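Local coordinates for glucosidase (PDB 5Z3K), which probably hydrolyses O-glycosidic bonds as a beta-glucosidase of glycoside hydrolase family 39, at residues F107-E112 with W152-Q157; P195-P200 with D222-M227; L426-L431 with S462-Q467. All blocks are in the same frame, centred on the assembly; numbering follows the deposited sequence.

Contact 1: residues F107-E112 with W152-Q157; sequences FTIASE and WEFGDQ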
loop_
_atom_site.group_PDB
_atom_site.type_symbol
_atom_site.label_atom_id
_atom_site.label_comp_id
_atom_site.label_asym_id
_atom_site.label_seq_id
_atom_site.Cartn_x
_atom_site.Cartn_y
_atom_site.Cartn_z
ATOM N N PHE A 107 -4.565 3.826 -10.929
ATOM C CA PHE A 107 -3.836 3.868 -12.187
ATOM C C PHE A 107 -2.948 5.104 -12.194
ATOM O O PHE A 107 -3.447 6.234 -12.232
ATOM C CB PHE A 107 -4.794 3.862 -13.375
ATOM C CG PHE A 107 -4.131 3.501 -14.668
ATOM C CD1 PHE A 107 -3.261 4.393 -15.288
ATOM C CD2 PHE A 107 -4.345 2.259 -15.244
ATOM C CE1 PHE A 107 -2.631 4.058 -16.464
ATOM C CE2 PHE A 107 -3.720 1.918 -16.424
ATOM C CZ PHE A 107 -2.861 2.819 -17.036
ATOM N N THR A 108 -1.635 4.893 -12.177
ATOM C CA THR A 108 -0.690 5.999 -12.146
ATOM C C THR A 108 -0.376 6.427 -13.578
ATOM O O THR A 108 0.125 5.629 -14.379
ATOM C CB THR A 108 0.593 5.630 -11.401
ATOM O OG1 THR A 108 0.272 5.192 -10.070
ATOM C CG2 THR A 108 1.523 6.844 -11.296
ATOM N N ILE A 109 -0.671 7.684 -13.878
ATOM C CA ILE A 109 -0.326 8.324 -15.148
ATOM C C ILE A 109 1.085 8.893 -15.021
ATOM O O ILE A 109 1.299 9.889 -14.322
ATOM C CB ILE A 109 -1.337 9.429 -15.491
ATOM C CG1 ILE A 109 -2.757 8.841 -15.565
ATOM C CG2 ILE A 109 -0.948 10.154 -16.795
ATOM C CD1 ILE A 109 -3.865 9.863 -15.591
ATOM N N ALA A 110 2.050 8.280 -15.708
ATOM C CA ALA A 110 3.443 8.709 -15.603
ATOM C C ALA A 110 4.208 8.323 -16.858
ATOM O O ALA A 110 3.840 7.380 -17.566
ATOM C CB ALA A 110 4.130 8.095 -14.376
ATOM N N SER A 111 5.302 9.049 -17.113
ATOM C CA SER A 111 6.171 8.726 -18.235
ATOM C C SER A 111 7.019 7.497 -17.902
ATOM O O SER A 111 6.889 6.883 -16.836
ATOM C CB SER A 111 7.065 9.918 -18.591
ATOM O OG SER A 111 8.093 10.078 -17.622
ATOM N N GLU A 112 7.907 7.136 -18.832
ATOM C CA GLU A 112 8.783 5.974 -18.673
ATOM C C GLU A 112 9.998 6.327 -17.807
ATOM O O GLU A 112 11.153 6.308 -18.238
ATOM C CB GLU A 112 9.199 5.439 -20.039
ATOM C CG GLU A 112 9.971 4.143 -19.991
ATOM C CD GLU A 112 9.352 3.133 -19.036
ATOM O OE1 GLU A 112 10.027 2.738 -18.067
ATOM O OE2 GLU A 112 8.189 2.741 -19.266
ATOM N N TRP A 152 -7.430 7.476 -10.279
ATOM C CA TRP A 152 -6.466 7.892 -11.289
ATOM C C TRP A 152 -5.473 8.849 -10.647
ATOM O O TRP A 152 -5.853 9.927 -10.165
ATOM C CB TRP A 152 -7.182 8.521 -12.491
ATOM C CG TRP A 152 -8.024 7.513 -13.222
ATOM C CD1 TRP A 152 -9.298 7.128 -12.914
ATOM C CD2 TRP A 152 -7.632 6.725 -14.351
ATOM N NE1 TRP A 152 -9.733 6.168 -13.802
ATOM C CE2 TRP A 152 -8.726 5.904 -14.690
ATOM C CE3 TRP A 152 -6.466 6.645 -15.117
ATOM C CZ2 TRP A 152 -8.691 5.014 -15.764
ATOM C CZ3 TRP A 152 -6.434 5.755 -16.186
ATOM C CH2 TRP A 152 -7.541 4.951 -16.494
ATOM N N GLU A 153 -4.209 8.443 -10.620
ATOM C CA GLU A 153 -3.150 9.211 -9.988
ATOM C C GLU A 153 -2.279 9.846 -11.057
ATOM O O GLU A 153 -1.822 9.165 -11.984
ATOM C CB GLU A 153 -2.285 8.329 -9.080
ATOM C CG GLU A 153 -1.156 9.088 -8.344
ATOM C CD GLU A 153 -0.297 8.170 -7.487
ATOM O OE1 GLU A 153 0.176 8.601 -6.407
ATOM O OE2 GLU A 153 -0.105 7.003 -7.895
ATOM N N PHE A 154 -2.012 11.133 -10.908
ATOM C CA PHE A 154 -1.033 11.807 -11.750
ATOM C C PHE A 154 0.221 12.101 -10.942
ATOM O O PHE A 154 0.176 12.869 -9.977
ATOM C CB PHE A 154 -1.565 13.110 -12.348
ATOM C CG PHE A 154 -0.553 13.784 -13.243
ATOM C CD1 PHE A 154 -0.442 13.420 -14.576
ATOM C CD2 PHE A 154 0.325 14.731 -12.735
ATOM C CE1 PHE A 154 0.517 14.010 -15.405
ATOM C CE2 PHE A 154 1.283 15.330 -13.551
ATOM C CZ PHE A 154 1.383 14.954 -14.885
ATOM N N GLY A 155 1.342 11.529 -11.365
ATOM C CA GLY A 155 2.619 11.857 -10.764
ATOM C C GLY A 155 3.318 10.699 -10.077
ATOM O O GLY A 155 2.679 9.746 -9.620
ATOM N N ASP A 156 4.642 10.785 -9.986
ATOM C CA ASP A 156 5.412 9.873 -9.147
ATOM C C ASP A 156 6.688 10.594 -8.738
ATOM O O ASP A 156 7.584 10.768 -9.565
ATOM C CB ASP A 156 5.714 8.563 -9.876
ATOM C CG ASP A 156 6.375 7.540 -8.966
ATOM O OD1 ASP A 156 7.614 7.583 -8.843
ATOM O OD2 ASP A 156 5.661 6.702 -8.364
ATOM N N GLN A 157 6.764 11.013 -7.468
ATOM C CA GLN A 157 7.951 11.637 -6.898
ATOM C C GLN A 157 8.516 12.783 -7.752
ATOM O O GLN A 157 9.701 12.783 -8.083
ATOM C CB GLN A 157 9.030 10.590 -6.654
ATOM C CG GLN A 157 8.459 9.228 -6.344
ATOM C CD GLN A 157 9.484 8.189 -5.935
ATOM O OE1 GLN A 157 10.397 8.465 -5.162
ATOM N NE2 GLN A 157 9.316 6.971 -6.438
#

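Contact 2: residues P195-P200 with D222-M227; sequences PCVAFP and DFLSWM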
loop_
_atom_site.group_PDB
_atom_site.type_symbol
_atom_site.label_atom_id
_atom_site.label_comp_id
_atom_site.label_asym_id
_atom_site.label_seq_id
_atom_site.Cartn_x
_atom_site.Cartn_y
_atom_site.Cartn_z
ATOM N N PRO A 195 0.271 14.375 -5.903
ATOM C CA PRO A 195 1.216 14.174 -7.000
ATOM C C PRO A 195 2.223 13.088 -6.684
ATOM O O PRO A 195 3.224 12.977 -7.381
ATOM C CB PRO A 195 1.920 15.522 -7.076
ATOM C CG PRO A 195 2.063 15.869 -5.605
ATOM C CD PRO A 195 0.808 15.340 -4.924
ATOM N N CYS A 196 1.970 12.327 -5.617
ATOM C CA CYS A 196 2.897 11.320 -5.105
ATOM C C CYS A 196 4.162 11.985 -4.578
ATOM O O CYS A 196 5.264 11.744 -5.078
ATOM C CB CYS A 196 3.232 10.258 -6.160
ATOM S SG CYS A 196 4.144 8.845 -5.456
ATOM N N VAL A 197 3.988 12.814 -3.542
ATOM C CA VAL A 197 5.099 13.496 -2.888
ATOM C C VAL A 197 6.092 12.484 -2.339
ATOM O O VAL A 197 5.741 11.618 -1.526
ATOM C CB VAL A 197 4.563 14.396 -1.764
ATOM C CG1 VAL A 197 5.704 15.191 -1.125
ATOM C CG2 VAL A 197 3.476 15.327 -2.284
ATOM N N ALA A 198 7.359 12.618 -2.741
ATOM C CA ALA A 198 8.393 11.722 -2.234
ATOM C C ALA A 198 8.890 12.137 -0.856
ATOM O O ALA A 198 9.277 11.275 -0.059
ATOM C CB ALA A 198 9.580 11.671 -3.203
ATOM N N PHE A 199 8.909 13.438 -0.569
ATOM C CA PHE A 199 9.470 13.981 0.670
ATOM C C PHE A 199 8.384 14.752 1.417
ATOM O O PHE A 199 8.412 15.991 1.468
ATOM C CB PHE A 199 10.674 14.874 0.362
ATOM C CG PHE A 199 11.745 14.193 -0.456
ATOM C CD1 PHE A 199 12.057 12.860 -0.245
ATOM C CD2 PHE A 199 12.441 14.890 -1.424
ATOM C CE1 PHE A 199 13.037 12.232 -0.986
ATOM C CE2 PHE A 199 13.424 14.274 -2.166
ATOM C CZ PHE A 199 13.725 12.943 -1.949
ATOM N N PRO A 200 7.419 14.048 2.032
ATOM C CA PRO A 200 6.204 14.727 2.524
ATOM C C PRO A 200 6.413 15.652 3.712
ATOM O O PRO A 200 5.483 16.401 4.035
ATOM C CB PRO A 200 5.275 13.567 2.907
ATOM C CG PRO A 200 6.203 12.418 3.172
ATOM C CD PRO A 200 7.334 12.584 2.194
ATOM N N ASP A 222 -9.225 14.728 -5.471
ATOM C CA ASP A 222 -9.946 13.785 -4.620
ATOM C C ASP A 222 -9.029 13.151 -3.579
ATOM O O ASP A 222 -9.485 12.782 -2.488
ATOM C CB ASP A 222 -10.618 12.727 -5.495
ATOM C CG ASP A 222 -11.648 13.330 -6.440
ATOM O OD1 ASP A 222 -12.549 14.037 -5.958
ATOM O OD2 ASP A 222 -11.558 13.118 -7.664
ATOM N N PHE A 223 -7.736 13.035 -3.878
ATOM C CA PHE A 223 -6.793 12.505 -2.910
ATOM C C PHE A 223 -5.440 13.161 -3.116
ATOM O O PHE A 223 -5.072 13.524 -4.233
ATOM C CB PHE A 223 -6.666 10.970 -2.994
ATOM C CG PHE A 223 -6.207 10.459 -4.336
ATOM C CD1 PHE A 223 -4.851 10.350 -4.635
ATOM C CD2 PHE A 223 -7.127 10.056 -5.282
ATOM C CE1 PHE A 223 -4.425 9.852 -5.877
ATOM C CE2 PHE A 223 -6.712 9.563 -6.525
ATOM C CZ PHE A 223 -5.357 9.465 -6.820
ATOM N N LEU A 224 -4.716 13.338 -2.021
ATOM C CA LEU A 224 -3.332 13.782 -2.056
ATOM C C LEU A 224 -2.464 12.561 -1.787
ATOM O O LEU A 224 -2.584 11.937 -0.730
ATOM C CB LEU A 224 -3.092 14.885 -1.018
ATOM C CG LEU A 224 -1.830 15.763 -1.025
ATOM C CD1 LEU A 224 -0.593 14.987 -0.548
ATOM C CD2 LEU A 224 -1.592 16.432 -2.378
ATOM N N SER A 225 -1.618 12.203 -2.743
ATOM C CA SER A 225 -0.828 10.986 -2.614
ATOM C C SER A 225 0.623 11.322 -2.259
ATOM O O SER A 225 1.158 12.363 -2.658
ATOM C CB SER A 225 -0.911 10.158 -3.898
ATOM O OG SER A 225 -0.299 10.836 -4.980
ATOM N N TRP A 226 1.235 10.447 -1.460
ATOM C CA TRP A 226 2.559 10.680 -0.890
ATOM C C TRP A 226 3.167 9.335 -0.516
ATOM O O TRP A 226 2.493 8.303 -0.545
ATOM C CB TRP A 226 2.483 11.606 0.337
ATOM C CG TRP A 226 1.485 11.145 1.358
ATOM C CD1 TRP A 226 0.131 11.287 1.292
ATOM C CD2 TRP A 226 1.756 10.457 2.590
ATOM N NE1 TRP A 226 -0.460 10.729 2.400
ATOM C CE2 TRP A 226 0.514 10.204 3.209
ATOM C CE3 TRP A 226 2.922 10.013 3.217
ATOM C CZ2 TRP A 226 0.408 9.553 4.447
ATOM C CZ3 TRP A 226 2.813 9.356 4.442
ATOM C CH2 TRP A 226 1.563 9.132 5.037
HETATM N N MSE A 227 4.451 9.357 -0.147
HETATM C CA MSE A 227 5.169 8.110 0.170
HETATM C C MSE A 227 5.955 8.204 1.470
HETATM O O MSE A 227 6.278 9.300 1.927
HETATM C CB MSE A 227 6.115 7.731 -0.969
HETATM C CG MSE A 227 7.553 8.271 -0.870
HETATM SE SE MSE A 227 8.491 7.648 -2.491
HETATM C CE MSE A 227 7.058 8.286 -3.580
#

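Contact 3: residues L426-L431 with S462-Q467; sequences LEIGHL and SSVTVQ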
loop_
_atom_site.group_PDB
_atom_site.type_symbol
_atom_site.label_atom_id
_atom_site.label_comp_id
_atom_site.label_asym_id
_atom_site.label_seq_id
_atom_site.Cartn_x
_atom_site.Cartn_y
_atom_site.Cartn_z
ATOM N N LEU A 426 -4.243 -14.810 25.417
ATOM C CA LEU A 426 -5.288 -14.053 24.740
ATOM C C LEU A 426 -6.637 -14.638 25.124
ATOM O O LEU A 426 -6.889 -15.816 24.871
ATOM C CB LEU A 426 -5.096 -14.116 23.213
ATOM C CG LEU A 426 -6.305 -13.752 22.343
ATOM C CD1 LEU A 426 -6.680 -12.271 22.523
ATOM C CD2 LEU A 426 -6.036 -14.068 20.860
ATOM N N GLU A 427 -7.516 -13.829 25.715
ATOM C CA GLU A 427 -8.845 -14.303 26.092
ATOM C C GLU A 427 -9.888 -13.676 25.174
ATOM O O GLU A 427 -10.039 -12.448 25.139
ATOM C CB GLU A 427 -9.162 -13.984 27.553
ATOM C CG GLU A 427 -10.569 -14.411 27.960
ATOM C CD GLU A 427 -10.721 -14.655 29.454
ATOM O OE1 GLU A 427 -9.705 -14.672 30.184
ATOM O OE2 GLU A 427 -11.871 -14.844 29.897
ATOM N N ILE A 428 -10.612 -14.516 24.442
ATOM C CA ILE A 428 -11.679 -14.073 23.560
ATOM C C ILE A 428 -13.003 -14.459 24.203
ATOM O O ILE A 428 -13.271 -15.642 24.422
ATOM C CB ILE A 428 -11.555 -14.683 22.155
ATOM C CG1 ILE A 428 -10.148 -14.476 21.585
ATOM C CG2 ILE A 428 -12.584 -14.071 21.238
ATOM C CD1 ILE A 428 -9.282 -15.729 21.586
ATOM N N GLY A 429 -13.829 -13.469 24.504
ATOM C CA GLY A 429 -15.117 -13.744 25.101
ATOM C C GLY A 429 -16.272 -13.395 24.186
ATOM O O GLY A 429 -16.088 -12.705 23.181
ATOM N N HIS A 430 -17.463 -13.896 24.527
ATOM C CA HIS A 430 -18.703 -13.564 23.828
ATOM C C HIS A 430 -18.641 -13.896 22.337
ATOM O O HIS A 430 -19.027 -13.086 21.490
ATOM C CB HIS A 430 -19.059 -12.091 24.033
ATOM C CG HIS A 430 -19.197 -11.705 25.469
ATOM N ND1 HIS A 430 -20.267 -12.098 26.243
ATOM C CD2 HIS A 430 -18.393 -10.976 26.277
ATOM C CE1 HIS A 430 -20.123 -11.617 27.466
ATOM N NE2 HIS A 430 -18.993 -10.935 27.514
ATOM N N LEU A 431 -18.163 -15.097 22.012
ATOM C CA LEU A 431 -18.183 -15.528 20.621
ATOM C C LEU A 431 -19.605 -15.379 20.087
ATOM O O LEU A 431 -20.559 -15.776 20.773
ATOM C CB LEU A 431 -17.701 -16.971 20.471
ATOM C CG LEU A 431 -16.207 -17.190 20.726
ATOM C CD1 LEU A 431 -15.827 -18.671 20.663
ATOM C CD2 LEU A 431 -15.374 -16.386 19.749
ATOM N N SER A 462 -18.540 -20.160 24.813
ATOM C CA SER A 462 -18.517 -18.851 24.174
ATOM C C SER A 462 -17.223 -18.091 24.438
ATOM O O SER A 462 -17.040 -16.995 23.893
ATOM C CB SER A 462 -19.714 -18.021 24.632
ATOM O OG SER A 462 -19.673 -17.841 26.028
ATOM N N SER A 463 -16.322 -18.642 25.248
ATOM C CA SER A 463 -15.023 -18.044 25.492
ATOM C C SER A 463 -13.935 -19.025 25.092
ATOM O O SER A 463 -14.111 -20.243 25.177
ATOM C CB SER A 463 -14.834 -17.657 26.962
ATOM O OG SER A 463 -15.585 -16.503 27.287
ATOM N N VAL A 464 -12.804 -18.481 24.662
ATOM C CA VAL A 464 -11.642 -19.288 24.328
ATOM C C VAL A 464 -10.401 -18.541 24.795
ATOM O O VAL A 464 -10.318 -17.310 24.686
ATOM C CB VAL A 464 -11.585 -19.603 22.816
ATOM C CG1 VAL A 464 -11.840 -18.351 22.014
ATOM C CG2 VAL A 464 -10.242 -20.209 22.442
ATOM N N THR A 465 -9.452 -19.285 25.348
ATOM C CA THR A 465 -8.159 -18.754 25.737
ATOM C C THR A 465 -7.098 -19.390 24.860
ATOM O O THR A 465 -7.080 -20.612 24.693
ATOM C CB THR A 465 -7.859 -19.022 27.212
ATOM O OG1 THR A 465 -8.831 -18.355 28.013
ATOM C CG2 THR A 465 -6.485 -18.492 27.579
ATOM N N VAL A 466 -6.234 -18.554 24.296
ATOM C CA VAL A 466 -5.151 -18.983 23.426
ATOM C C VAL A 466 -3.860 -18.425 23.996
ATOM O O VAL A 466 -3.792 -17.236 24.320
ATOM C CB VAL A 466 -5.358 -18.478 21.982
ATOM C CG1 VAL A 466 -4.100 -18.697 21.163
ATOM C CG2 VAL A 466 -6.571 -19.157 21.350
ATOM N N GLN A 467 -2.833 -19.260 24.103
ATOM C CA GLN A 467 -1.542 -18.746 24.542
ATOM C C GLN A 467 -0.442 -19.388 23.718
ATOM O O GLN A 467 -0.558 -20.540 23.295
ATOM C CB GLN A 467 -1.291 -18.993 26.042
ATOM C CG GLN A 467 -1.146 -20.464 26.418
ATOM C CD GLN A 467 -0.627 -20.659 27.840
ATOM O OE1 GLN A 467 0.083 -19.807 28.378
ATOM N NE2 GLN A 467 -0.990 -21.780 28.456
HETATM O O HOH W 1 -7.914 -16.385 30.008
HETATM O O HOH W 2 -14.024 -14.488 28.291
HETATM O O HOH W 3 -18.045 -15.317 26.998
#

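Contact 1: residues F107-E112 with W152-Q157
Phe-107 and Trp-152 bring their rings together obliquely, with the planes 31° apart. Over one face of the phenyl ring lies the CZ3–CH2 rim of the indole, and Phe-107 CG comes to 3.6 Å from Trp-152 CZ3. Phe-107 CB sits above one face of the indole's six-membered ring, a CH-pi contact 4.0 Å from its centroid. Ile-109 CD1 meets Trp-152 at a slant, and the other branch, CG2, rests 4.0 Å from Phe-154 CD1. Bulky apolar residues suit this face, which the helices bury.

The backbones pair in parallel: Glu-153 N donates to Phe-107 O, and Ile-109 N reaches Glu-153 O at 2.7 Å in an almost linear bond. Gly-155, whose N gives Ile-109 O a weak bond, accepts backbone angles that would jam a CB against the preceding carbonyl.

The opposite face is polar. Glu-153 runs extended from a CG anti to its backbone N (chi1 -179°), which lays it alongside Thr-108, whose OG1 donates to the anti side of Glu-153 OE2 at 2.9 Å. Arg-55 forms a salt bridge to the same oxygen; Ser-225 and Ser-263 hold OE1. A valine in place of Thr-108 would probably cost OE2 this donor and leave the carboxylate less firmly oriented.

The strands are neighbours in the TIM barrel: Thr-108 and Glu-153 face its interior, whereas Ile-109, Trp-152 and Phe-154 pack outward on helix 123-138, Trp-152 and Phe-154 also on helix 169-186.

Contact 2: residues P195-P200 with D222-M227
Ser-225 and Cys-196 meet through a hydroxyl and a backbone amide. With chi1 at 66°, Ser-225 OG stands between its own backbone N and carbonyl carbon, and from there it takes a weak, bent hydrogen bond from Cys-196 N at 2.8 Å. Its stronger partner is Glu-153 OE1, so a small hydroxyl serves two neighbours at once. Cys-196 SG meets the terminal methyl of the selenomethionine Met-227, SG to CE 3.5 Å. That flexible chain leaves its backbone at a chi1 of 91°, well away from a staggered value, then extends at chi2 and bends at chi3, folding SE and CE back over Ala-198.

Val-197 carries the regular pairing: its N donates to Ser-225 O at 3.0 Å, and its O accepts from Met-227 N at 2.9 Å. Its CB lies 4.1 Å from Trp-226 CB, but with CG between backbone N and carbonyl carbon (chi1 52°) the indole leads away. The Pro-200 side chain runs at about a right angle to that of Trp-226 and meets CE3 obliquely through CG, which also lies 3.4 Å from Met-227 O, a buried carbonyl with no polar partner in the model. Pro-195, which follows a cis peptide bond, presents CD to Leu-224 CD2 at 3.7 Å.

In sequence the strands stand before and after helix 208-216, a beta-alpha-beta unit of the TIM barrel. Leu-224, Trp-226 and Pro-200 pack outward on helix 238-252, while Cys-196, Ser-225 and Met-227 touch strand 259-266.

Contact 3: residues L426-L431 with S462-Q467
An antiparallel pair at the margin of the beta domain, strand 423-429 with the outermost strand 464-469, forms this contact in a sheet separate from the barrel. Leu-426 with Val-466 and Ile-428 with Val-464 are hydrogen-bonded pairs, each linked in both directions; Ile-428 N to Val-464 O, for example, spans 2.8 Å. Beyond the strand end Leu-431 N still reaches Ser-462 O, at 2.9 Å and on a lone pair of the carbonyl.

Ile-428 and Val-464 lie side by side, with CB of Ile-428 3.7 Å from CG1 of Val-464. That methyl stands between the backbone N and carbonyl carbon of Val-464 (chi1 47°), which also brings it 4.2 Å from Leu-431 CD1. The beta-branched Ile-428 and Val-464 suit the extended strand.

On the other face, one water joins Glu-427 OE1 to Thr-465 OG1, and a second joins OE2 to Ser-463 OG, donating to the carboxylate in each case. A third water accepts from His-430 N and binds Ser-462 OG and Ser-463 OG.

The chemistry is thus two-sided: apolar side chains pack the inner face against strands 474-482 and 438-446, while the charged and hydroxyl groups outside meet largely through solvent, and the backbone bonds supply the direct polar links.

In the fold
Contacts 1 and 2 belong to one closed barrel, their centres 11 Å apart, and strands 151-154 and 191-197, one from each, are adjacent in it. Glu-153 OE1 to Ser-225 OG, 2.7 Å, and Gln-157 N to Cys-196 O, 2.9 Å, are probable hydrogen bonds between them. Segments 107-112, 152-157 and 195-200 run off the C-terminal ends of their strands, where TIM-barrel glycosidases have their active site; Asp-156, just past strand 151-154 and held by Arg-55 and Tyr-264, probably lies at or near it. Contact 3 lies across the chain's centre, in the beta domain: its nearest atoms are about 29 Å from contact 2 and about 36 Å from contact 1.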